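MAGE domain-containing protein (Xenopus laevis, PDB 7DG2) probably serves as the Nse3-like MAGE subunit that pairs with Nse1 to shape Nse4 within the DNA-binding Smc5/6 complex. Local coordinates at residues Y158-H163 and V167-R172. Numbering follows the deposited sequence.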
ATOM      1  N   TYR B 158      20.595  -9.987 -12.264  1.00 29.09           N
ATOM      2  CA  TYR B 158      21.879  -9.747 -11.608  1.00 28.42           C
ATOM      3  C   TYR B 158      22.715 -10.988 -11.889  1.00 30.83           C
ATOM      4  O   TYR B 158      22.566 -11.997 -11.194  1.00 32.55           O
ATOM      5  CB  TYR B 158      21.691  -9.519 -10.110  1.00 29.34           C
ATOM      6  CG  TYR B 158      22.925  -9.132  -9.325  1.00 30.13           C
ATOM      7  CD1 TYR B 158      23.658  -8.006  -9.661  1.00 30.92           C
ATOM      8  CD2 TYR B 158      23.339  -9.881  -8.222  1.00 30.99           C
ATOM      9  CE1 TYR B 158      24.771  -7.626  -8.926  1.00 34.23           C
ATOM     10  CE2 TYR B 158      24.455  -9.511  -7.482  1.00 31.22           C
ATOM     11  CZ  TYR B 158      25.170  -8.385  -7.840  1.00 32.08           C
ATOM     12  OH  TYR B 158      26.283  -8.000  -7.122  1.00 35.38           O
ATOM     13  N   ASN B 159      23.562 -10.921 -12.915  1.00 28.62           N
ATOM     14  CA  ASN B 159      24.182 -12.104 -13.499  1.00 34.18           C
ATOM     15  C   ASN B 159      25.699 -12.039 -13.395  1.00 33.66           C
ATOM     16  O   ASN B 159      26.300 -10.984 -13.608  1.00 28.38           O
ATOM     17  CB  ASN B 159      23.784 -12.252 -14.969  1.00 32.28           C
ATOM     18  CG  ASN B 159      22.279 -12.342 -15.162  1.00 32.61           C
ATOM     19  OD1 ASN B 159      21.581 -12.964 -14.362  1.00 36.20           O
ATOM     20  ND2 ASN B 159      21.773 -11.716 -16.229  1.00 34.47           N
ATOM     21  N   LYS B 160      26.315 -13.180 -13.077  1.00 35.94           N
ATOM     22  CA  LYS B 160      27.771 -13.253 -13.089  1.00 33.38           C
ATOM     23  C   LYS B 160      28.289 -13.052 -14.504  1.00 34.09           C
ATOM     24  O   LYS B 160      27.755 -13.615 -15.464  1.00 36.36           O
ATOM     25  CB  LYS B 160      28.245 -14.602 -12.545  1.00 39.83           C
ATOM     26  CG  LYS B 160      28.104 -14.754 -11.047  1.00 44.49           C
ATOM     27  CD  LYS B 160      28.396 -16.180 -10.604  1.00 51.90           C
ATOM     28  CE  LYS B 160      28.220 -16.333  -9.105  1.00 48.99           C
ATOM     29  NZ  LYS B 160      28.493 -17.725  -8.661  1.00 59.24           N
ATOM     30  N   VAL B 161      29.320 -12.224 -14.639  1.00 34.93           N
ATOM     31  CA  VAL B 161      29.946 -12.041 -15.944  1.00 37.92           C
ATOM     32  C   VAL B 161      30.730 -13.313 -16.241  1.00 40.58           C
ATOM     33  O   VAL B 161      31.616 -13.688 -15.459  1.00 39.41           O
ATOM     34  CB  VAL B 161      30.840 -10.794 -15.980  1.00 38.88           C
ATOM     35  CG1 VAL B 161      31.461 -10.643 -17.358  1.00 43.87           C
ATOM     36  CG2 VAL B 161      30.033  -9.544 -15.631  1.00 35.26           C
ATOM     37  N   PRO B 162      30.437 -14.014 -17.332  1.00 41.75           N
ATOM     38  CA  PRO B 162      31.080 -15.312 -17.560  1.00 45.65           C
ATOM     39  C   PRO B 162      32.560 -15.160 -17.872  1.00 49.41           C
ATOM     40  O   PRO B 162      32.978 -14.216 -18.550  1.00 49.15           O
ATOM     41  CB  PRO B 162      30.308 -15.887 -18.754  1.00 45.50           C
ATOM     42  CG  PRO B 162      29.767 -14.690 -19.463  1.00 47.36           C
ATOM     43  CD  PRO B 162      29.476 -13.670 -18.396  1.00 44.32           C
ATOM     44  N   HIS B 163      33.351 -16.094 -17.342  1.00 47.04           N
ATOM     45  CA  HIS B 163      34.769 -16.297 -17.630  1.00 48.85           C
ATOM     46  C   HIS B 163      35.675 -15.218 -17.049  1.00 53.48           C
ATOM     47  O   HIS B 163      36.884 -15.263 -17.293  1.00 56.02           O
ATOM     48  CB  HIS B 163      35.051 -16.405 -19.137  1.00 47.33           C
ATOM     49  CG  HIS B 163      34.205 -17.421 -19.842  1.00 43.50           C
ATOM     50  ND1 HIS B 163      34.352 -18.778 -19.645  1.00 43.00           N
ATOM     51  CD2 HIS B 163      33.197 -17.278 -20.736  1.00 42.34           C
ATOM     52  CE1 HIS B 163      33.472 -19.426 -20.389  1.00 40.49           C
ATOM     53  NE2 HIS B 163      32.759 -18.539 -21.060  1.00 40.98           N
ATOM     54  N   VAL B 167      35.351 -12.568  -9.667  1.00 55.03           N
ATOM     55  CA  VAL B 167      33.923 -12.601  -9.974  1.00 52.94           C
ATOM     56  C   VAL B 167      33.384 -11.182 -10.088  1.00 49.64           C
ATOM     57  O   VAL B 167      33.659 -10.317  -9.248  1.00 45.79           O
ATOM     58  CB  VAL B 167      33.156 -13.418  -8.923  1.00 55.50           C
ATOM     59  CG1 VAL B 167      33.288 -12.803  -7.532  1.00 55.71           C
ATOM     60  CG2 VAL B 167      31.688 -13.550  -9.327  1.00 50.03           C
ATOM     61  N   GLU B 168      32.634 -10.934 -11.157  1.00 46.77           N
ATOM     62  CA  GLU B 168      32.060  -9.631 -11.452  1.00 44.24           C
ATOM     63  C   GLU B 168      30.626  -9.838 -11.921  1.00 36.41           C
ATOM     64  O   GLU B 168      30.302 -10.863 -12.526  1.00 33.38           O
ATOM     65  CB  GLU B 168      32.893  -8.897 -12.520  1.00 45.15           C
ATOM     66  CG  GLU B 168      32.375  -7.526 -12.915  1.00 48.87           C
ATOM     67  CD  GLU B 168      33.280  -6.825 -13.912  1.00 50.67           C
ATOM     68  OE1 GLU B 168      33.355  -5.578 -13.874  1.00 56.95           O
ATOM     69  OE2 GLU B 168      33.919  -7.523 -14.730  1.00 54.08           O
ATOM     70  N   TYR B 169      29.765  -8.859 -11.644  1.00 37.29           N
ATOM     71  CA  TYR B 169      28.350  -8.964 -11.969  1.00 33.73           C
ATOM     72  C   TYR B 169      27.925  -7.876 -12.949  1.00 33.10           C
ATOM     73  O   TYR B 169      28.499  -6.783 -12.987  1.00 29.89           O
ATOM     74  CB  TYR B 169      27.493  -8.879 -10.705  1.00 34.07           C
ATOM     75  CG  TYR B 169      27.520 -10.140  -9.876  1.00 34.93           C
ATOM     76  CD1 TYR B 169      28.516 -10.355  -8.940  1.00 37.50           C
ATOM     77  CD2 TYR B 169      26.548 -11.120 -10.042  1.00 37.90           C
ATOM     78  CE1 TYR B 169      28.541 -11.515  -8.186  1.00 40.47           C
ATOM     79  CE2 TYR B 169      26.559 -12.273  -9.291  1.00 38.07           C
ATOM     80  CZ  TYR B 169      27.560 -12.468  -8.366  1.00 40.55           C
ATOM     81  OH  TYR B 169      27.579 -13.622  -7.620  1.00 49.05           O
ATOM     82  N   GLU B 170      26.904  -8.190 -13.743  1.00 29.36           N
ATOM     83  CA  GLU B 170      26.297  -7.223 -14.645  1.00 27.06           C
ATOM     84  C   GLU B 170      24.779  -7.300 -14.528  1.00 26.55           C
ATOM     85  O   GLU B 170      24.213  -8.308 -14.098  1.00 26.92           O
ATOM     86  CB  GLU B 170      26.729  -7.455 -16.096  1.00 28.71           C
ATOM     87  CG  GLU B 170      26.377  -8.830 -16.622  1.00 33.54           C
ATOM     88  CD  GLU B 170      27.122  -9.165 -17.898  1.00 38.75           C
ATOM     89  OE1 GLU B 170      27.973  -8.353 -18.321  1.00 40.65           O
ATOM     90  OE2 GLU B 170      26.851 -10.238 -18.475  1.00 47.55           O
ATOM     91  N   PHE B 171      24.124  -6.215 -14.928  1.00 27.05           N
ATOM     92  CA  PHE B 171      22.686  -6.066 -14.778  1.00 26.48           C
ATOM     93  C   PHE B 171      21.999  -6.021 -16.135  1.00 24.42           C
ATOM     94  O   PHE B 171      22.511  -5.419 -17.084  1.00 24.15           O
ATOM     95  CB  PHE B 171      22.350  -4.779 -14.033  1.00 26.10           C
ATOM     96  CG  PHE B 171      22.598  -4.820 -12.560  1.00 29.63           C
ATOM     97  CD1 PHE B 171      21.617  -5.281 -11.693  1.00 27.59           C
ATOM     98  CD2 PHE B 171      23.777  -4.316 -12.026  1.00 30.19           C
ATOM     99  CE1 PHE B 171      21.819  -5.260 -10.326  1.00 30.68           C
ATOM    100  CE2 PHE B 171      23.981  -4.288 -10.662  1.00 31.13           C
ATOM    101  CZ  PHE B 171      23.010  -4.769  -9.814  1.00 31.83           C
ATOM    102  N   ARG B 172      20.818  -6.637 -16.212  1.00 20.45           N
ATOM    103  CA  ARG B 172      19.903  -6.468 -17.332  1.00 19.95           C
ATOM    104  C   ARG B 172      18.522  -6.150 -16.769  1.00 19.43           C
ATOM    105  O   ARG B 172      18.273  -6.314 -15.573  1.00 19.48           O
ATOM    106  CB  ARG B 172      19.832  -7.732 -18.206  1.00 26.84           C
ATOM    107  CG  ARG B 172      21.183  -8.275 -18.660  1.00 28.21           C
ATOM    108  CD  ARG B 172      21.001  -9.468 -19.597  1.00 29.99           C
ATOM    109  NE  ARG B 172      20.232  -9.099 -20.784  1.00 36.91           N
ATOM    110  CZ  ARG B 172      20.770  -8.612 -21.899  1.00 38.28           C
ATOM    111  NH1 ARG B 172      22.085  -8.440 -21.973  1.00 36.27           N
ATOM    112  NH2 ARG B 172      20.002  -8.292 -22.937  1.00 32.03           N
TER
HETATM  113  O   HOH W   1      23.839 -10.901 -18.306  1.00 32.74           O
HETATM  114  O   HOH W   2      32.631 -13.269 -12.983  1.00 44.66           O
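The Y158 ring lies between Y169 and F171. On one face it meets Y169 in an offset stack, centroids 4.4 Å apart and planes 9° from parallel. Y169 CD2 sits over the centre of the Y158 ring. F171 is turned obliquely, its plane 40° from that of Y158. Here Y158 CD1 comes over the rim of the F171 face, 3.3 Å from F171 CZ. A chi1 of -174° sets the Y158 ring beside its own carbonyl carbon and brings it against Y169 and F171 of the other strand. Its hydroxyl is hydrogen-bonded to E118, and its ring also touches helix 142-152. With an alanine here, one face of Y169 and one of F171 would probably be left without their aromatic partner, and E118 without its hydroxyl mate. The extended K160 chain runs alongside Y169, with K160 CG 3.4 Å from Y169 CE2.

Backbone bonds tie the strands. N159 and E170 form a hydrogen-bonded pair, 2.9 Å both for N159 N to E170 O and for E170 N to N159 O. V161 N then donates almost straight to E168 O (2.7 Å). On the sheet face away from the rings, a water accepts from N159 ND2 and donates to E170 OE2. N159 ND2 also bonds to E157. V161 CG2 packs against the E170 side chain, 3.6 Å from E170 OE1. A second water bridges E168 N and V161 O.

This is an antiparallel beta hairpin with an aromatic cluster on one face. Strand 116-117 extends it to a three-stranded sheet beside helices 118-127 and 142-152, a winged-helix-like arrangement consistent with the MAGE homology domain.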